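Long-range contacts in RsfP (Uncultured bacterium, PDB 4GLJ), which probably catalyses the phosphate-dependent cleavage of methylthioadenosine to adenine and methylthioribose 1-phosphate, and binds the dye rhodamine B: residues Ile16-Met27 and Gln250-Ala261; Asn81-Gly89 and Lys289-Pro297. All blocks are in the same frame, centred on the assembly; numbering follows the deposited sequence.

Contact 1. Residues Ile16-Met27 and Gln250-Ala261; sequences IAIIGGSGLYQM and QQVIKQAVALIA. With RHB (N-[9-(2-carboxyphenyl)-6-(diethylamino)-3H-xanthen-3-ylidene]-N-ethylethanaminium), chain B; PO4 (phosphate ion), chain D.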
loop_
_atom_site.group_PDB
_atom_site.type_symbol
_atom_site.label_atom_id
_atom_site.label_comp_id
_atom_site.label_asym_id
_atom_site.label_seq_id
_atom_site.Cartn_x
_atom_site.Cartn_y
_atom_site.Cartn_z
ATOM N N ILE A 16 29.428 14.854 -2.281
ATOM C CA ILE A 16 28.784 14.070 -3.336
ATOM C C ILE A 16 28.798 12.598 -2.912
ATOM O O ILE A 16 29.833 12.137 -2.393
ATOM C CB ILE A 16 29.600 14.133 -4.651
ATOM C CG1 ILE A 16 29.726 15.587 -5.123
ATOM C CG2 ILE A 16 28.898 13.253 -5.745
ATOM C CD1 ILE A 16 30.813 15.773 -6.207
ATOM N N ALA A 17 27.666 11.900 -3.092
ATOM C CA ALA A 17 27.554 10.482 -2.773
ATOM C C ALA A 17 26.966 9.712 -3.904
ATOM O O ALA A 17 26.091 10.189 -4.634
ATOM C CB ALA A 17 26.752 10.288 -1.492
ATOM N N ILE A 18 27.460 8.495 -4.075
ATOM C CA ILE A 18 26.897 7.591 -5.031
ATOM C C ILE A 18 26.276 6.433 -4.216
ATOM O O ILE A 18 26.965 5.816 -3.365
ATOM C CB ILE A 18 27.977 7.018 -5.938
ATOM C CG1 ILE A 18 28.816 8.148 -6.606
ATOM C CG2 ILE A 18 27.417 6.015 -6.958
ATOM C CD1 ILE A 18 27.950 9.082 -7.467
ATOM N N ILE A 19 24.999 6.114 -4.516
ATOM C CA ILE A 19 24.331 4.990 -3.863
ATOM C C ILE A 19 24.231 3.969 -4.937
ATOM O O ILE A 19 23.553 4.147 -5.966
ATOM C CB ILE A 19 22.920 5.326 -3.269
ATOM C CG1 ILE A 19 23.039 6.432 -2.244
ATOM C CG2 ILE A 19 22.305 4.012 -2.710
ATOM C CD1 ILE A 19 21.711 6.863 -1.618
ATOM N N GLY A 20 24.994 2.873 -4.754
ATOM C CA GLY A 20 25.104 1.870 -5.776
ATOM C C GLY A 20 24.104 0.711 -5.620
ATOM O O GLY A 20 24.103 0.059 -4.538
ATOM N N GLY A 21 23.354 0.416 -6.705
ATOM C CA GLY A 21 22.311 -0.619 -6.817
ATOM C C GLY A 21 22.838 -1.983 -7.183
ATOM O O GLY A 21 24.039 -2.267 -6.970
ATOM N N SER A 22 21.961 -2.805 -7.737
ATOM C CA SER A 22 22.342 -4.151 -8.113
ATOM C C SER A 22 23.505 -4.099 -9.117
ATOM O O SER A 22 23.435 -3.357 -10.096
ATOM C CB SER A 22 21.165 -4.886 -8.712
ATOM O OG SER A 22 20.181 -5.117 -7.721
ATOM N N GLY A 23 24.557 -4.929 -8.880
ATOM C CA GLY A 23 25.708 -4.986 -9.761
ATOM C C GLY A 23 26.803 -3.986 -9.378
ATOM O O GLY A 23 27.891 -4.109 -9.861
ATOM N N LEU A 24 26.501 -2.983 -8.558
ATOM C CA LEU A 24 27.501 -2.019 -8.003
ATOM C C LEU A 24 27.857 -2.160 -6.500
ATOM O O LEU A 24 27.252 -1.491 -5.618
ATOM C CB LEU A 24 27.034 -0.588 -8.237
ATOM C CG LEU A 24 27.070 -0.041 -9.657
ATOM C CD1 LEU A 24 25.737 -0.369 -10.316
ATOM C CD2 LEU A 24 27.299 1.467 -9.509
ATOM N N TYR A 25 28.895 -2.951 -6.228
ATOM C CA TYR A 25 29.309 -3.315 -4.859
ATOM C C TYR A 25 30.559 -2.542 -4.484
ATOM O O TYR A 25 30.840 -2.357 -3.300
ATOM C CB TYR A 25 29.446 -4.860 -4.704
ATOM C CG TYR A 25 28.149 -5.476 -5.212
ATOM C CD1 TYR A 25 28.132 -6.443 -6.231
ATOM C CD2 TYR A 25 26.913 -4.975 -4.729
ATOM C CE1 TYR A 25 26.907 -6.942 -6.714
ATOM C CE2 TYR A 25 25.695 -5.434 -5.209
ATOM C CZ TYR A 25 25.683 -6.407 -6.188
ATOM O OH TYR A 25 24.452 -6.837 -6.616
ATOM N N GLN A 26 31.273 -2.054 -5.495
ATOM C CA GLN A 26 32.331 -1.090 -5.254
ATOM C C GLN A 26 32.556 -0.046 -6.359
ATOM O O GLN A 26 32.091 -0.203 -7.497
ATOM C CB GLN A 26 33.657 -1.794 -4.906
ATOM C CG GLN A 26 34.197 -2.758 -5.937
ATOM C CD GLN A 26 35.695 -2.875 -5.801
ATOM O OE1 GLN A 26 36.208 -3.066 -4.695
ATOM N NE2 GLN A 26 36.410 -2.718 -6.913
ATOM N N MET A 27 33.253 1.025 -5.979
ATOM C CA MET A 27 33.837 1.947 -6.922
ATOM C C MET A 27 35.358 1.772 -6.982
ATOM O O MET A 27 36.082 2.512 -6.329
ATOM C CB MET A 27 33.495 3.377 -6.555
ATOM C CG MET A 27 32.153 3.810 -7.083
ATOM S SD MET A 27 31.912 5.600 -7.008
ATOM C CE MET A 27 31.970 5.999 -5.252
ATOM N N GLN A 250 29.822 2.986 -14.067
ATOM C CA GLN A 250 31.038 3.558 -13.500
ATOM C C GLN A 250 31.640 4.697 -14.342
ATOM O O GLN A 250 32.083 5.716 -13.768
ATOM C CB GLN A 250 32.138 2.490 -13.286
ATOM C CG GLN A 250 31.728 1.329 -12.386
ATOM C CD GLN A 250 31.715 1.671 -10.894
ATOM O OE1 GLN A 250 32.065 2.798 -10.481
ATOM N NE2 GLN A 250 31.315 0.696 -10.070
ATOM N N GLN A 251 31.656 4.530 -15.671
ATOM C CA GLN A 251 32.165 5.612 -16.562
ATOM C C GLN A 251 31.296 6.855 -16.493
ATOM O O GLN A 251 31.795 8.002 -16.393
ATOM C CB GLN A 251 32.326 5.143 -18.023
ATOM C CG GLN A 251 33.123 3.873 -18.191
ATOM C CD GLN A 251 34.420 3.922 -17.404
ATOM O OE1 GLN A 251 35.135 4.951 -17.409
ATOM N NE2 GLN A 251 34.739 2.813 -16.716
ATOM N N VAL A 252 29.978 6.620 -16.411
ATOM C CA VAL A 252 29.062 7.723 -16.321
ATOM C C VAL A 252 29.229 8.493 -15.013
ATOM O O VAL A 252 29.261 9.729 -15.035
ATOM C CB VAL A 252 27.578 7.272 -16.533
ATOM C CG1 VAL A 252 26.665 8.506 -16.434
ATOM C CG2 VAL A 252 27.426 6.547 -17.909
ATOM N N ILE A 253 29.286 7.772 -13.890
ATOM C CA ILE A 253 29.540 8.337 -12.561
ATOM C C ILE A 253 30.849 9.156 -12.568
ATOM O O ILE A 253 30.888 10.283 -12.030
ATOM C CB ILE A 253 29.626 7.168 -11.515
ATOM C CG1 ILE A 253 28.224 6.608 -11.184
ATOM C CG2 ILE A 253 30.361 7.523 -10.234
ATOM C CD1 ILE A 253 28.378 5.200 -10.574
ATOM N N LYS A 254 31.924 8.588 -13.121
ATOM C CA LYS A 254 33.205 9.367 -13.221
ATOM C C LYS A 254 32.960 10.760 -13.827
ATOM O O LYS A 254 33.307 11.780 -13.241
ATOM C CB LYS A 254 34.299 8.577 -13.981
ATOM C CG LYS A 254 35.055 7.703 -13.022
ATOM C CD LYS A 254 36.154 6.811 -13.629
ATOM C CE LYS A 254 35.557 5.469 -14.034
ATOM N NZ LYS A 254 36.579 4.389 -14.003
ATOM N N GLN A 255 32.289 10.789 -14.966
ATOM C CA GLN A 255 31.950 12.038 -15.645
ATOM C C GLN A 255 31.014 12.940 -14.855
ATOM O O GLN A 255 31.208 14.162 -14.836
ATOM C CB GLN A 255 31.363 11.749 -17.026
ATOM C CG GLN A 255 32.305 11.068 -18.030
ATOM C CD GLN A 255 33.622 11.803 -18.263
ATOM O OE1 GLN A 255 33.714 13.020 -18.207
ATOM N NE2 GLN A 255 34.653 11.037 -18.476
ATOM N N ALA A 256 30.020 12.344 -14.159
ATOM C CA ALA A 256 29.045 13.091 -13.402
ATOM C C ALA A 256 29.646 13.724 -12.151
ATOM O O ALA A 256 29.358 14.881 -11.865
ATOM C CB ALA A 256 27.838 12.181 -12.996
ATOM N N VAL A 257 30.521 12.994 -11.456
ATOM C CA VAL A 257 31.167 13.550 -10.300
ATOM C C VAL A 257 31.986 14.816 -10.734
ATOM O O VAL A 257 31.916 15.897 -10.110
ATOM C CB VAL A 257 32.084 12.512 -9.610
ATOM C CG1 VAL A 257 32.955 13.191 -8.572
ATOM C CG2 VAL A 257 31.283 11.359 -8.963
ATOM N N ALA A 258 32.665 14.695 -11.867
ATOM C CA ALA A 258 33.442 15.825 -12.380
ATOM C C ALA A 258 32.547 17.056 -12.591
ATOM O O ALA A 258 32.889 18.146 -12.148
ATOM C CB ALA A 258 34.218 15.451 -13.646
ATOM N N LEU A 259 31.403 16.875 -13.225
ATOM C CA LEU A 259 30.525 17.984 -13.513
ATOM C C LEU A 259 29.903 18.598 -12.267
ATOM O O LEU A 259 29.723 19.823 -12.204
ATOM C CB LEU A 259 29.427 17.529 -14.472
ATOM C CG LEU A 259 29.991 17.226 -15.863
ATOM C CD1 LEU A 259 29.012 16.453 -16.746
ATOM C CD2 LEU A 259 30.461 18.490 -16.574
ATOM N N ILE A 260 29.526 17.744 -11.297
ATOM C CA ILE A 260 28.916 18.257 -10.106
ATOM C C ILE A 260 29.974 19.076 -9.364
ATOM O O ILE A 260 29.665 20.151 -8.839
ATOM C CB ILE A 260 28.420 17.116 -9.203
ATOM C CG1 ILE A 260 27.253 16.344 -9.913
ATOM C CG2 ILE A 260 28.072 17.636 -7.827
ATOM C CD1 ILE A 260 26.881 15.092 -9.119
ATOM N N ALA A 261 31.198 18.549 -9.294
ATOM C CA ALA A 261 32.244 19.227 -8.556
ATOM C C ALA A 261 32.527 20.594 -9.168
ATOM O O ALA A 261 32.759 21.563 -8.432
ATOM C CB ALA A 261 33.532 18.397 -8.491
HETATM O O2 RHB B . 20.680 -13.179 -8.875
HETATM C C26 RHB B . 19.893 -13.814 -9.603
HETATM C C19 RHB B . 18.714 -13.141 -10.225
HETATM C C14 RHB B . 18.456 -11.771 -10.244
HETATM C C15 RHB B . 17.309 -11.330 -10.893
HETATM C C16 RHB B . 16.421 -12.193 -11.505
HETATM C C17 RHB B . 16.673 -13.542 -11.474
HETATM C C18 RHB B . 17.822 -13.995 -10.842
HETATM C C9 RHB B . 19.273 -10.664 -9.653
HETATM C C8 RHB B . 18.555 -9.382 -9.382
HETATM C C13 RHB B . 17.202 -9.226 -9.646
HETATM C C12 RHB B . 16.528 -8.029 -9.389
HETATM C C11 RHB B . 17.201 -6.968 -8.826
HETATM N N1 RHB B . 16.567 -5.725 -8.605
HETATM C C35 RHB B . 15.762 -5.541 -9.828
HETATM C C36 RHB B . 16.652 -5.945 -10.992
HETATM C C22 RHB B . 15.779 -5.480 -7.362
HETATM C C23 RHB B . 16.688 -4.903 -6.265
HETATM C C10 RHB B . 18.560 -7.128 -8.598
HETATM C C7 RHB B . 19.231 -8.319 -8.851
HETATM O O1 RHB B . 20.570 -8.424 -8.575
HETATM C C1 RHB B . 21.311 -9.553 -8.802
HETATM C C2 RHB B . 20.737 -10.699 -9.336
HETATM C C6 RHB B . 22.658 -9.525 -8.474
HETATM C C5 RHB B . 23.460 -10.632 -8.670
HETATM C C4 RHB B . 22.904 -11.788 -9.201
HETATM C C3 RHB B . 21.546 -11.821 -9.535
HETATM N N2 RHB B . 24.825 -10.548 -8.338
HETATM C C24 RHB B . 25.039 -10.395 -6.885
HETATM C C25 RHB B . 26.364 -9.691 -6.664
HETATM C C33 RHB B . 25.564 -11.708 -8.879
HETATM C C34 RHB B . 27.014 -11.311 -9.080
HETATM O O3 RHB B . 20.077 -15.017 -9.873
HETATM P P PO4 D . 18.646 -1.548 -7.198
HETATM O O1 PO4 D . 18.158 -2.962 -7.314
HETATM O O2 PO4 D . 19.694 -1.466 -8.283
HETATM O O3 PO4 D . 17.449 -0.705 -7.436
HETATM O O4 PO4 D . 19.283 -1.239 -5.847
#
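Ile16 and Ile18 of strand 16-20, in the central sheet of the phosphorylase superfamily fold, pack on Ile253, Val257 and Ile260 of helix 237-263. Strand and helix run nearly antiparallel, at 157°. Ile16 places CG1 anti to its carbonyl carbon, and CD1 crosses Ile260 at a slant and meets its CG2 at 3.7 Å. Ile18 and Ile253 interlock through both branches: Ile18 CG2 meets Ile253 CD1 at 3.8 Å, while CG1 and CD1 of Ile18 lie against Ile253 CG2. Branched side chains suit this buried layer because each offers two methyl-bearing arms. Leu24 comes tip to tip with Ile253, CD2 to CD1 at 4.0 Å, and Met27 SD lies near Ile253 CG2.

Gln250 adds the polar link. Its side chain bends at chi2 (-76°), bringing NE2 to Gln26 O at 2.8 Å, in the carbonyl plane but with a bent N-H...O angle of 132°. The side-chain amide of Gln26 turns instead to Gln28.

Between strand and Gln26, a type II turn from Gly21 to Leu24 holds a phosphate ion, probably from the crystallisation liquor, where substrate phosphate would be expected. Ser22 N donates to phosphate O2 at 2.7 Å; Ser22 OG bonds to O1 and to His69, though its place against the dye is doubtful. A side chain at Gly21 would collide with the ion, and Gly23 has the positive phi that this turn favours. Arg64, His65, Ala98 and Thr199 complete the site, while Ser22 and Tyr25 line the rhodamine pocket. A glycine-rich, phosphate-binding loop directly after a core strand is characteristic of nucleoside phosphorylases.

Contact 2. Residues Asn81-Gly89 and Lys289-Pro297; sequences NIYALKTLG and KTRLAALLP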
loop_
_atom_site.group_PDB
_atom_site.type_symbol
_atom_site.label_atom_id
_atom_site.label_comp_id
_atom_site.label_asym_id
_atom_site.label_seq_id
_atom_site.Cartn_x
_atom_site.Cartn_y
_atom_site.Cartn_z
ATOM N N ASN A 81 20.761 5.123 5.910
ATOM C CA ASN A 81 21.656 5.423 4.786
ATOM C C ASN A 81 21.664 6.928 4.459
ATOM O O ASN A 81 22.723 7.524 4.293
ATOM C CB ASN A 81 21.185 4.669 3.535
ATOM C CG ASN A 81 21.441 3.154 3.622
ATOM O OD1 ASN A 81 22.208 2.713 4.511
ATOM N ND2 ASN A 81 20.870 2.368 2.683
ATOM N N ILE A 82 20.475 7.527 4.432
ATOM C CA ILE A 82 20.361 8.942 4.025
ATOM C C ILE A 82 20.850 9.731 5.197
ATOM O O ILE A 82 21.569 10.693 5.000
ATOM C CB ILE A 82 18.853 9.261 3.645
ATOM C CG1 ILE A 82 18.475 8.606 2.301
ATOM C CG2 ILE A 82 18.641 10.774 3.547
ATOM C CD1 ILE A 82 19.382 8.916 1.111
ATOM N N TYR A 83 20.520 9.328 6.445
ATOM C CA TYR A 83 20.971 10.096 7.592
ATOM C C TYR A 83 22.527 10.097 7.638
ATOM O O TYR A 83 23.204 11.134 7.872
ATOM C CB TYR A 83 20.450 9.520 8.908
ATOM C CG TYR A 83 20.619 10.470 10.108
ATOM C CD1 TYR A 83 19.595 11.351 10.479
ATOM C CD2 TYR A 83 21.810 10.509 10.866
ATOM C CE1 TYR A 83 19.746 12.224 11.576
ATOM C CE2 TYR A 83 21.972 11.381 11.958
ATOM C CZ TYR A 83 20.925 12.236 12.294
ATOM O OH TYR A 83 21.064 13.132 13.337
ATOM N N ALA A 84 23.114 8.924 7.449
ATOM C CA ALA A 84 24.592 8.807 7.455
ATOM C C ALA A 84 25.256 9.732 6.392
ATOM O O ALA A 84 26.253 10.377 6.672
ATOM C CB ALA A 84 24.968 7.346 7.240
ATOM N N LEU A 85 24.661 9.836 5.209
ATOM C CA LEU A 85 25.263 10.612 4.119
ATOM C C LEU A 85 25.094 12.083 4.493
ATOM O O LEU A 85 26.011 12.873 4.310
ATOM C CB LEU A 85 24.593 10.307 2.778
ATOM C CG LEU A 85 24.856 8.898 2.226
ATOM C CD1 LEU A 85 24.098 8.666 0.925
ATOM C CD2 LEU A 85 26.370 8.653 1.999
ATOM N N LYS A 86 23.918 12.446 5.024
ATOM C CA LYS A 86 23.788 13.773 5.646
ATOM C C LYS A 86 24.873 14.137 6.660
ATOM O O LYS A 86 25.406 15.250 6.600
ATOM C CB LYS A 86 22.386 13.965 6.284
ATOM C CG LYS A 86 22.186 15.415 6.693
ATOM C CD LYS A 86 22.088 16.286 5.405
ATOM C CE LYS A 86 21.793 17.734 5.866
ATOM N NZ LYS A 86 21.520 18.651 4.701
ATOM N N THR A 87 25.245 13.233 7.553
ATOM C CA THR A 87 26.275 13.536 8.522
ATOM C C THR A 87 27.638 13.788 7.861
ATOM O O THR A 87 28.505 14.441 8.453
ATOM C CB THR A 87 26.454 12.464 9.615
ATOM O OG1 THR A 87 27.054 11.283 9.056
ATOM C CG2 THR A 87 25.124 12.146 10.312
ATOM N N LEU A 88 27.823 13.322 6.632
ATOM C CA LEU A 88 29.133 13.540 5.952
ATOM C C LEU A 88 29.130 14.891 5.227
ATOM O O LEU A 88 30.127 15.303 4.657
ATOM C CB LEU A 88 29.373 12.377 4.954
ATOM C CG LEU A 88 29.678 11.006 5.598
ATOM C CD1 LEU A 88 29.663 9.831 4.607
ATOM C CD2 LEU A 88 31.050 11.108 6.274
ATOM N N GLY A 89 27.972 15.553 5.194
ATOM C CA GLY A 89 27.809 16.832 4.504
ATOM C C GLY A 89 27.454 16.722 3.041
ATOM O O GLY A 89 27.608 17.660 2.266
ATOM N N LYS A 289 14.599 16.389 18.873
ATOM C CA LYS A 289 15.688 17.201 18.304
ATOM C C LYS A 289 16.943 16.354 18.083
ATOM O O LYS A 289 17.642 16.553 17.120
ATOM C CB LYS A 289 16.088 18.345 19.232
ATOM C CG LYS A 289 15.263 19.586 19.040
ATOM C CD LYS A 289 15.871 20.780 19.813
ATOM C CE LYS A 289 15.886 20.616 21.348
ATOM N NZ LYS A 289 14.634 20.138 22.032
ATOM N N THR A 290 17.220 15.434 19.008
ATOM C CA THR A 290 18.443 14.646 18.991
ATOM C C THR A 290 18.328 13.693 17.817
ATOM O O THR A 290 19.278 13.556 17.043
ATOM C CB THR A 290 18.644 13.851 20.300
ATOM O OG1 THR A 290 18.607 14.745 21.426
ATOM C CG2 THR A 290 19.961 13.075 20.272
ATOM N N ARG A 291 17.169 13.058 17.659
ATOM C CA ARG A 291 16.968 12.105 16.564
ATOM C C ARG A 291 17.055 12.835 15.200
ATOM O O ARG A 291 17.472 12.265 14.189
ATOM C CB ARG A 291 15.573 11.470 16.717
ATOM C CG ARG A 291 15.328 10.230 15.873
ATOM C CD ARG A 291 13.959 9.555 16.098
ATOM N NE ARG A 291 12.845 10.499 15.966
ATOM C CZ ARG A 291 12.144 10.981 16.989
ATOM N NH1 ARG A 291 12.367 10.615 18.265
ATOM N NH2 ARG A 291 11.188 11.836 16.733
ATOM N N LEU A 292 16.585 14.069 15.141
ATOM C CA LEU A 292 16.565 14.762 13.848
ATOM C C LEU A 292 17.728 15.691 13.613
ATOM O O LEU A 292 17.732 16.452 12.608
ATOM C CB LEU A 292 15.273 15.591 13.727
ATOM C CG LEU A 292 13.940 14.779 13.823
ATOM C CD1 LEU A 292 12.784 15.804 13.723
ATOM C CD2 LEU A 292 13.909 13.728 12.706
ATOM N N ALA A 293 18.702 15.654 14.530
ATOM C CA ALA A 293 19.732 16.711 14.586
ATOM C C ALA A 293 20.359 17.056 13.219
ATOM O O ALA A 293 20.380 18.235 12.800
ATOM C CB ALA A 293 20.802 16.320 15.601
ATOM N N ALA A 294 20.888 16.049 12.516
ATOM C CA ALA A 294 21.577 16.307 11.208
ATOM C C ALA A 294 20.682 16.935 10.102
ATOM O O ALA A 294 21.201 17.513 9.144
ATOM C CB ALA A 294 22.198 15.040 10.674
ATOM N N LEU A 295 19.355 16.854 10.245
ATOM C CA LEU A 295 18.432 17.327 9.211
ATOM C C LEU A 295 17.999 18.750 9.481
ATOM O O LEU A 295 17.467 19.430 8.599
ATOM C CB LEU A 295 17.158 16.477 9.195
ATOM C CG LEU A 295 17.352 14.971 9.243
ATOM C CD1 LEU A 295 15.993 14.263 9.383
ATOM C CD2 LEU A 295 18.131 14.479 8.016
ATOM N N LEU A 296 18.205 19.210 10.709
ATOM C CA LEU A 296 17.661 20.477 11.091
ATOM C C LEU A 296 18.687 21.572 10.871
ATOM O O LEU A 296 19.908 21.355 10.992
ATOM C CB LEU A 296 17.229 20.447 12.573
ATOM C CG LEU A 296 15.997 19.540 12.748
ATOM C CD1 LEU A 296 15.754 19.338 14.232
ATOM C CD2 LEU A 296 14.744 20.045 12.030
ATOM N N PRO A 297 18.205 22.779 10.583
ATOM C CA PRO A 297 19.134 23.880 10.446
ATOM C C PRO A 297 19.784 24.149 11.798
ATOM O O PRO A 297 20.998 24.297 11.920
ATOM C CB PRO A 297 18.236 25.043 10.012
ATOM C CG PRO A 297 16.891 24.708 10.550
ATOM C CD PRO A 297 16.796 23.204 10.501
ATOM O OXT PRO A 297 19.108 24.180 12.823
#
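Tyr83 reaches from helix 78-87 to the C-terminal tail, where its OH accepts a hydrogen bond from Ala294 N at 3.0 Å. The bond is nearly straight, 167°. With chi1 at -166° CG lies anti to the backbone N, and the ring and its hydroxyl are carried out from the helix to the short 3-10 segment 293-295. Ala294 CB approaches the ring obliquely, 3.5 Å from CZ, and Leu295 CD2 lies near CD1; Arg291 O is 3.5 Å from CE1. Alanine suits position 294, since its single methyl lets the backbone N-H come up to the phenol oxygen. Replacing Tyr83 by an alanine would probably leave Ala294 N without this acceptor and open a gap between helix and tail.

Lys86 contributes its aliphatic chain. A bend at chi2 (69°) brings the chain past Ala294 O, which lies 3.3 Å from CE, and carries NZ on to a hydrogen bond with Ala210 O. Thr87 puts OG1 between its backbone N and carbonyl carbon, where it donates to Ala84 O at 2.7 Å, tilted from the carbonyl plane. This back-bond to the preceding turn fixes the rotation of the side chain, with CG2 facing Ala294 CB at 4.1 Å.

Arg291 NH2 ties the tail to Asp131 O, and Pro41 touches Tyr83. Away from the tail, the helix packs on the sheet, with Leu85 against strand 57-63 and Ala84 and Leu88 on Ile49 of strand 49-54.

From the N terminus the chain lays down strand 16-20 and its phosphate-binding turn, then helix 78-87, and only much later helix 237-263 and the tail. Contact 1 closes a loop of 222 residues when 250-261 returns to the strand; contact 2 closes one of 199 when 289-297 reaches helix 78-87. The segments alternate, so the two closures cross rather than nest. Their centres lie 22 Å apart, yet they meet directly: Leu85 packs on Ala17, CD2 to CB at 3.9 Å, and on Ile19, which also touches Ile82. Strand 16-20 is thus layered between helix 237-263 and helix 78-87, and the C-terminal tail is fastened outside helix 78-87.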